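Local coordinates for protein hydrolase, haloacid dehalogenase-like family (Chlorobaculum tepidum, PDB 2HCF) that binds magnesium and is probably a hydrolase of the haloacid dehalogenase-like (HAD) family, at residues A[148-153]-A[182-187]; A[193-198]-A[212-217]. One frame throughout, in Å; residues are numbered along the deposited sequence.

The two contacts come one after the other along the chain. Contact 1 (148-153 with 182-187) sets the start of helix 152-164 beside helix 180-187. Contact 2 (193-198 with 212-217) pairs the last two strands of the parallel six-stranded sheet. Their centres lie about 16 Å apart. Helix 180-187 is followed in the chain by strand 192-196, and the two contacts touch there: Ile-183 CD1 packs on Ala-195 CB at 3.9 Å. Both belong to the Rossmann-like core of the HAD fold. Contact 1 borders the magnesium site of Asp-10, Asp-12 and Asp-178. Contact 2 builds the sheet edge farther out, with the Val-196 side chain about 8 Å from the metal.

Contact 1: residues A[148-153]-A[182-187]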
ATOM      1  N   ASP A 148      -4.188  -7.562  -9.184  1.00 23.33           N
ATOM      2  CA  ASP A 148      -3.690  -8.589  -8.266  1.00 23.05           C
ATOM      3  C   ASP A 148      -2.392  -8.140  -7.602  1.00 22.33           C
ATOM      4  O   ASP A 148      -1.405  -7.829  -8.305  1.00 21.86           O
ATOM      5  CB  ASP A 148      -3.432  -9.854  -9.056  1.00 23.53           C
ATOM      6  CG  ASP A 148      -2.825 -10.969  -8.213  1.00 25.67           C
ATOM      7  OD1 ASP A 148      -2.608 -10.769  -6.996  1.00 25.78           O
ATOM      8  OD2 ASP A 148      -2.598 -12.062  -8.787  1.00 27.34           O
ATOM      9  N   ARG A 149      -2.394  -8.111  -6.266  1.00 21.79           N
ATOM     10  CA  ARG A 149      -1.268  -7.548  -5.473  1.00 21.75           C
ATOM     11  C   ARG A 149       0.016  -8.308  -5.784  1.00 21.51           C
ATOM     12  O   ARG A 149       1.113  -7.777  -5.698  1.00 19.87           O
ATOM     13  CB  ARG A 149      -1.524  -7.587  -3.948  1.00 21.18           C
ATOM     14  CG  ARG A 149      -0.602  -6.622  -3.175  1.00 21.79           C
ATOM     15  CD  ARG A 149      -0.692  -6.725  -1.668  1.00 22.65           C
ATOM     16  NE  ARG A 149       0.108  -5.644  -1.134  1.00 24.33           N
ATOM     17  CZ  ARG A 149      -0.391  -4.508  -0.707  1.00 26.02           C
ATOM     18  NH1 ARG A 149      -1.703  -4.333  -0.662  1.00 26.21           N
ATOM     19  NH2 ARG A 149       0.421  -3.554  -0.275  1.00 25.31           N
ATOM     20  N   ASN A 150      -0.145  -9.569  -6.160  1.00 21.08           N
ATOM     21  CA  ASN A 150       0.998 -10.459  -6.441  1.00 22.37           C
ATOM     22  C   ASN A 150       1.771 -10.189  -7.719  1.00 22.58           C
ATOM     23  O   ASN A 150       2.854 -10.752  -7.896  1.00 23.50           O
ATOM     24  CB  ASN A 150       0.541 -11.911  -6.406  1.00 21.69           C
ATOM     25  CG  ASN A 150       0.135 -12.344  -5.014  1.00 23.51           C
ATOM     26  OD1 ASN A 150       0.490 -11.703  -4.016  1.00 25.51           O
ATOM     27  ND2 ASN A 150      -0.616 -13.432  -4.937  1.00 26.39           N
ATOM     28  N   GLU A 151       1.240  -9.326  -8.585  1.00 22.81           N
ATOM     29  CA  GLU A 151       1.995  -8.788  -9.725  1.00 22.66           C
ATOM     30  C   GLU A 151       2.924  -7.625  -9.332  1.00 21.30           C
ATOM     31  O   GLU A 151       3.950  -7.407  -9.981  1.00 20.87           O
ATOM     32  CB  GLU A 151       1.026  -8.323 -10.817  1.00 23.23           C
ATOM     33  CG  GLU A 151       0.162  -9.465 -11.373  1.00 24.69           C
ATOM     34  CD  GLU A 151      -0.826  -9.008 -12.441  1.00 27.29           C
ATOM     35  OE1 GLU A 151      -0.508  -8.052 -13.214  1.00 33.13           O
ATOM     36  OE2 GLU A 151      -1.935  -9.614 -12.502  1.00 31.59           O
ATOM     37  N   LEU A 152       2.581  -6.907  -8.261  1.00 19.98           N
ATOM     38  CA  LEU A 152       3.309  -5.685  -7.865  1.00 19.92           C
ATOM     39  C   LEU A 152       4.805  -5.799  -7.491  1.00 19.22           C
ATOM     40  O   LEU A 152       5.588  -4.929  -7.863  1.00 19.57           O
ATOM     41  CB  LEU A 152       2.560  -4.979  -6.738  1.00 19.70           C
ATOM     42  CG  LEU A 152       1.185  -4.349  -7.019  1.00 21.38           C
ATOM     43  CD1 LEU A 152       0.894  -3.250  -6.003  1.00 22.34           C
ATOM     44  CD2 LEU A 152       1.041  -3.838  -8.431  1.00 22.63           C
ATOM     45  N   PRO A 153       5.214  -6.845  -6.748  1.00 19.72           N
ATOM     46  CA  PRO A 153       6.626  -6.974  -6.368  1.00 19.44           C
ATOM     47  C   PRO A 153       7.540  -7.033  -7.594  1.00 20.07           C
ATOM     48  O   PRO A 153       8.590  -6.449  -7.601  1.00 19.27           O
ATOM     49  CB  PRO A 153       6.675  -8.320  -5.636  1.00 19.85           C
ATOM     50  CG  PRO A 153       5.313  -8.587  -5.245  1.00 19.70           C
ATOM     51  CD  PRO A 153       4.421  -7.973  -6.249  1.00 18.33           C
ATOM     52  N   ASP A 182       0.125  -8.517   2.170  1.00 20.67           N
ATOM     53  CA  ASP A 182       1.482  -8.035   2.196  1.00 20.49           C
ATOM     54  C   ASP A 182       2.464  -9.201   2.327  1.00 20.39           C
ATOM     55  O   ASP A 182       3.413  -9.328   1.552  1.00 19.52           O
ATOM     56  CB  ASP A 182       1.646  -7.043   3.335  1.00 21.22           C
ATOM     57  CG  ASP A 182       0.666  -5.902   3.210  1.00 21.61           C
ATOM     58  OD1 ASP A 182       0.940  -5.011   2.405  1.00 28.53           O
ATOM     59  OD2 ASP A 182      -0.388  -5.908   3.877  1.00 21.52           O
ATOM     60  N   ILE A 183       2.205 -10.060   3.282  1.00 19.31           N
ATOM     61  CA  ILE A 183       3.110 -11.147   3.530  1.00 19.88           C
ATOM     62  C   ILE A 183       3.179 -12.042   2.292  1.00 19.92           C
ATOM     63  O   ILE A 183       4.247 -12.557   1.913  1.00 20.07           O
ATOM     64  CB  ILE A 183       2.651 -11.983   4.765  1.00 20.01           C
ATOM     65  CG1 ILE A 183       2.736 -11.140   6.038  1.00 19.79           C
ATOM     66  CG2 ILE A 183       3.541 -13.200   4.931  1.00 20.59           C
ATOM     67  CD1 ILE A 183       1.971 -11.695   7.210  1.00 19.88           C
ATOM     68  N   ARG A 184       2.029 -12.248   1.668  1.00 20.41           N
ATOM     69  CA  ARG A 184       1.904 -13.209   0.573  0.50 20.56           C
ATOM     70  C   ARG A 184       2.589 -12.653  -0.668  1.00 20.80           C
ATOM     71  O   ARG A 184       3.261 -13.352  -1.387  1.00 21.80           O
ATOM     72  CB  ARG A 184       0.432 -13.482   0.272  0.50 20.01           C
ATOM     73  CG  ARG A 184       0.195 -14.163  -1.085  0.50 20.46           C
ATOM     74  CD  ARG A 184      -1.200 -14.738  -1.233  0.50 21.80           C
ATOM     75  NE  ARG A 184      -1.707 -15.192   0.053  0.50 24.17           N
ATOM     76  CZ  ARG A 184      -2.702 -14.620   0.729  0.50 24.02           C
ATOM     77  NH1 ARG A 184      -3.395 -13.582   0.234  0.50 24.00           N
ATOM     78  NH2 ARG A 184      -3.016 -15.113   1.908  0.50 24.07           N
ATOM     79  N   CYS A 185       2.441 -11.360  -0.909  1.00 21.72           N
ATOM     80  CA  CYS A 185       3.042 -10.824  -2.158  1.00 22.43           C
ATOM     81  C   CYS A 185       4.588 -10.849  -2.107  1.00 22.03           C
ATOM     82  O   CYS A 185       5.243 -10.972  -3.141  1.00 21.78           O
ATOM     83  CB  CYS A 185       2.455  -9.478  -2.545  1.00 21.85           C
ATOM     84  SG  CYS A 185       3.136  -8.112  -1.708  1.00 24.62           S
ATOM     85  N   ALA A 186       5.157 -10.811  -0.903  1.00 22.19           N
ATOM     86  CA  ALA A 186       6.604 -10.906  -0.722  1.00 21.57           C
ATOM     87  C   ALA A 186       7.164 -12.245  -1.186  1.00 21.37           C
ATOM     88  O   ALA A 186       8.305 -12.333  -1.639  1.00 20.18           O
ATOM     89  CB  ALA A 186       6.969 -10.668   0.722  1.00 21.37           C
ATOM     90  N   ARG A 187       6.364 -13.296  -1.083  1.00 22.61           N
ATOM     91  CA  ARG A 187       6.801 -14.623  -1.485  1.00 23.52           C
ATOM     92  C   ARG A 187       7.106 -14.683  -2.988  1.00 23.17           C
ATOM     93  O   ARG A 187       7.903 -15.514  -3.426  1.00 22.01           O
ATOM     94  CB  ARG A 187       5.740 -15.677  -1.150  1.00 24.90           C
ATOM     95  CG  ARG A 187       5.288 -15.720   0.333  1.00 24.86           C
ATOM     96  CD  ARG A 187       4.238 -16.831   0.565  1.00 27.11           C
ATOM     97  NE  ARG A 187       3.587 -16.690   1.882  1.00 30.05           N
ATOM     98  CZ  ARG A 187       2.302 -16.956   2.151  1.00 32.63           C
ATOM     99  NH1 ARG A 187       1.451 -17.408   1.219  1.00 35.07           N
ATOM    100  NH2 ARG A 187       1.866 -16.789   3.392  1.00 33.37           N
TER
HETATM  101  O   HOH W   1       2.699  -5.312   0.523  1.00 22.17           O
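Arg-149 and Asp-182 form a salt bridge, with NH2 of Arg-149 3.1 Å from OD1 of Asp-182. The oxygen sits over one face of the guanidinium, well out of its plane, so no N-H points at it and the direct attraction is one of charge. The two flat groups are turned 62° apart. A water also bridges them, donating to Asp-182 OD1 at 2.6 Å and accepting from Arg-149 NH2. An extended chain from CG to NE carries the guanidinium of Arg-149 to Asp-10, whose OD1 forms the stronger salt bridge with NH2; NH1 bonds to Gly-47 O. Asp-10 and Asp-12 of the DxDxT motif of the HAD fold bind the magnesium together with Asp-178. Asp-182 OD2 is hydrogen-bonded to Thr-179 OG1. The Asp-182 side chain is about 4 Å from the metal, and Arg-149 grips the ligand Asp-10, consistent with second-shell roles.

Beside the charged pair the contact is close packing. Cys-185 SG lies in the guanidinium plane at its edge, 3.9 Å from Arg-149 NE. Asn-150 OD1 rests 3.3 Å from Cys-185 CB, and its amide crosses the stem of Arg-184. Pro-153 CG abuts Cys-185 O at 3.2 Å. Asp-148 OD1 accepts from Asn-150 N in an Asx turn.

Contact 2: residues A[193-198]-A[212-217]; sequences SIAVAT and GTLFKN
Strand 192-196, helix 203-207 and strand 213-215 form a beta-alpha-beta unit. Its strands pair in parallel, the axes of 193-196 and 213-215 approaching to 4.7 Å at 20°. Ser-193 O takes the N-H of Thr-213 at 3.1 Å. Ala-195 bonds both ways: its N gives to Thr-213 O at 2.9 Å, and its O takes Phe-215 N in the carbonyl plane, nearly straight at 172°. Ala-197 N then bonds to Phe-215 O at 3.0 Å. Ser-193 adds a side-chain bond at the start, where OG, set between the backbone N and the carbonyl carbon (chi1 57°), accepts from Gly-212 N at 3.0 Å.

The pairing forms the edge of the Rossmann-like HAD sheet, since 213-215 is its outermost strand on this side. Ile-194, Val-196, Thr-213 and Phe-215 share one face; Ile-194, Thr-213 and Phe-215 pack on helix 221-229, Val-196 on Phe-218. There Ile-194 CG2 meets Phe-215 CD1 obliquely at 3.7 Å, and Ile-194 lies alongside Thr-213. On the other face, CB of Ala-195 touches CD1 of Leu-214 at 3.7 Å. Leu-214 also packs on helix 203-207.

Beyond the strands, Ala-197 centres an inverse gamma turn. A water donates to both Ala-197 O and Lys-216 O. Thr-198 CG2 lies 3.4 Å from Lys-216 O, while its OG1 bonds to Gly-13 O, within the DxDxT motif.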
ATOM      1  N   SER A 193       9.738 -10.519   4.356  1.00 20.03           N
ATOM      2  CA  SER A 193       8.514  -9.855   4.754  1.00 20.10           C
ATOM      3  C   SER A 193       8.635  -9.432   6.199  1.00 20.17           C
ATOM      4  O   SER A 193       9.093 -10.202   7.043  1.00 20.16           O
ATOM      5  CB  SER A 193       7.283 -10.729   4.539  1.00 21.36           C
ATOM      6  OG  SER A 193       7.411 -11.941   5.226  1.00 19.38           O
ATOM      7  N   ILE A 194       8.285  -8.169   6.465  1.00 19.21           N
ATOM      8  CA  ILE A 194       8.122  -7.695   7.828  1.00 20.82           C
ATOM      9  C   ILE A 194       6.662  -7.266   7.967  1.00 20.66           C
ATOM     10  O   ILE A 194       6.213  -6.361   7.276  1.00 22.02           O
ATOM     11  CB  ILE A 194       9.054  -6.502   8.165  1.00 20.85           C
ATOM     12  CG1 ILE A 194      10.540  -6.897   8.144  1.00 21.16           C
ATOM     13  CG2 ILE A 194       8.691  -5.884   9.523  1.00 23.00           C
ATOM     14  CD1 ILE A 194      11.458  -5.645   8.060  1.00 22.00           C
ATOM     15  N   ALA A 195       5.926  -7.929   8.843  1.00 20.26           N
ATOM     16  CA  ALA A 195       4.523  -7.617   9.080  1.00 20.16           C
ATOM     17  C   ALA A 195       4.456  -6.792  10.344  1.00 19.73           C
ATOM     18  O   ALA A 195       5.244  -7.029  11.283  1.00 21.13           O
ATOM     19  CB  ALA A 195       3.736  -8.865   9.241  1.00 19.84           C
ATOM     20  N   VAL A 196       3.528  -5.832  10.367  1.00 19.81           N
ATOM     21  CA  VAL A 196       3.298  -4.984  11.526  1.00 18.25           C
ATOM     22  C   VAL A 196       1.806  -5.015  11.857  1.00 17.78           C
ATOM     23  O   VAL A 196       0.959  -4.855  10.975  1.00 16.56           O
ATOM     24  CB  VAL A 196       3.863  -3.553  11.262  1.00 17.72           C
ATOM     25  CG1 VAL A 196       3.219  -2.930  10.070  1.00 18.17           C
ATOM     26  CG2 VAL A 196       3.743  -2.695  12.505  1.00 17.75           C
ATOM     27  N   ALA A 197       1.474  -5.285  13.125  1.00 18.89           N
ATOM     28  CA  ALA A 197       0.087  -5.568  13.527  1.00 18.42           C
ATOM     29  C   ALA A 197      -0.631  -4.290  13.938  1.00 18.78           C
ATOM     30  O   ALA A 197      -1.328  -4.241  14.963  1.00 18.80           O
ATOM     31  CB  ALA A 197       0.061  -6.617  14.645  1.00 18.88           C
ATOM     32  N   THR A 198      -0.468  -3.258  13.111  1.00 17.93           N
ATOM     33  CA  THR A 198      -1.091  -1.950  13.332  1.00 18.93           C
ATOM     34  C   THR A 198      -2.336  -1.732  12.450  1.00 19.70           C
ATOM     35  O   THR A 198      -2.890  -0.642  12.396  1.00 20.48           O
ATOM     36  CB  THR A 198      -0.088  -0.803  13.100  1.00 18.38           C
ATOM     37  OG1 THR A 198       0.646  -1.020  11.898  1.00 18.49           O
ATOM     38  CG2 THR A 198       0.874  -0.717  14.241  1.00 21.17           C
ATOM     39  N   GLY A 212       8.455 -13.107   7.822  1.00 22.84           N
ATOM     40  CA  GLY A 212       9.832 -13.289   8.241  1.00 22.27           C
ATOM     41  C   GLY A 212      10.071 -12.660   9.586  1.00 22.53           C
ATOM     42  O   GLY A 212      10.802 -13.194  10.401  1.00 22.32           O
ATOM     43  N   THR A 213       9.472 -11.495   9.804  1.00 21.91           N
ATOM     44  CA  THR A 213       9.495 -10.844  11.098  1.00 22.64           C
ATOM     45  C   THR A 213       8.120 -10.262  11.332  1.00 22.17           C
ATOM     46  O   THR A 213       7.419  -9.938  10.354  1.00 22.23           O
ATOM     47  CB  THR A 213      10.561  -9.746  11.079  1.00 23.46           C
ATOM     48  OG1 THR A 213      11.810 -10.368  10.766  1.00 24.47           O
ATOM     49  CG2 THR A 213      10.680  -9.008  12.418  1.00 24.51           C
ATOM     50  N   LEU A 214       7.759 -10.116  12.614  1.00 21.36           N
ATOM     51  CA  LEU A 214       6.471  -9.571  13.053  1.00 19.92           C
ATOM     52  C   LEU A 214       6.621  -8.595  14.229  1.00 19.07           C
ATOM     53  O   LEU A 214       7.101  -8.941  15.327  1.00 17.02           O
ATOM     54  CB  LEU A 214       5.534 -10.712  13.402  1.00 19.75           C
ATOM     55  CG  LEU A 214       4.120 -10.314  13.852  1.00 20.58           C
ATOM     56  CD1 LEU A 214       3.382  -9.423  12.904  1.00 18.98           C
ATOM     57  CD2 LEU A 214       3.331 -11.577  14.110  1.00 19.55           C
ATOM     58  N   PHE A 215       6.217  -7.364  13.975  1.00 18.37           N
ATOM     59  CA  PHE A 215       6.214  -6.288  14.940  1.00 19.01           C
ATOM     60  C   PHE A 215       4.813  -5.960  15.427  1.00 18.85           C
ATOM     61  O   PHE A 215       3.867  -6.051  14.683  1.00 17.88           O
ATOM     62  CB  PHE A 215       6.770  -5.009  14.298  1.00 19.51           C
ATOM     63  CG  PHE A 215       8.272  -4.959  14.234  1.00 20.98           C
ATOM     64  CD1 PHE A 215       8.952  -5.564  13.189  1.00 22.89           C
ATOM     65  CD2 PHE A 215       9.000  -4.283  15.195  1.00 20.82           C
ATOM     66  CE1 PHE A 215      10.345  -5.525  13.130  1.00 24.40           C
ATOM     67  CE2 PHE A 215      10.386  -4.237  15.149  1.00 21.81           C
ATOM     68  CZ  PHE A 215      11.065  -4.857  14.115  1.00 22.31           C
ATOM     69  N   LYS A 216       4.715  -5.483  16.658  1.00 19.11           N
ATOM     70  CA  LYS A 216       3.472  -4.930  17.153  1.00 19.04           C
ATOM     71  C   LYS A 216       3.260  -3.575  16.532  1.00 19.07           C
ATOM     72  O   LYS A 216       2.157  -3.236  16.079  1.00 18.84           O
ATOM     73  CB  LYS A 216       3.506  -4.856  18.683  1.00 19.60           C
ATOM     74  CG  LYS A 216       2.182  -4.441  19.369  1.00 20.16           C
ATOM     75  CD  LYS A 216       1.029  -5.412  19.040  1.00 22.02           C
ATOM     76  CE  LYS A 216      -0.080  -5.393  20.089  1.00 23.55           C
ATOM     77  NZ  LYS A 216      -0.333  -4.001  20.579  1.00 26.55           N
ATOM     78  N   ASN A 217       4.324  -2.787  16.529  1.00 19.30           N
ATOM     79  CA  ASN A 217       4.292  -1.452  15.967  1.00 18.29           C
ATOM     80  C   ASN A 217       5.738  -1.011  15.716  1.00 19.21           C
ATOM     81  O   ASN A 217       6.656  -1.786  15.971  1.00 19.63           O
ATOM     82  CB  ASN A 217       3.570  -0.510  16.935  1.00 18.03           C
ATOM     83  CG  ASN A 217       4.183  -0.520  18.328  1.00 18.79           C
ATOM     84  OD1 ASN A 217       5.366  -0.256  18.490  1.00 18.23           O
ATOM     85  ND2 ASN A 217       3.369  -0.818  19.335  1.00 18.92           N
TER
HETATM   86  O   HOH W   2      11.734 -10.469   7.787  1.00 27.27           O
HETATM   87  O   HOH W   3      -0.422  -2.610  17.147  1.00 22.96           O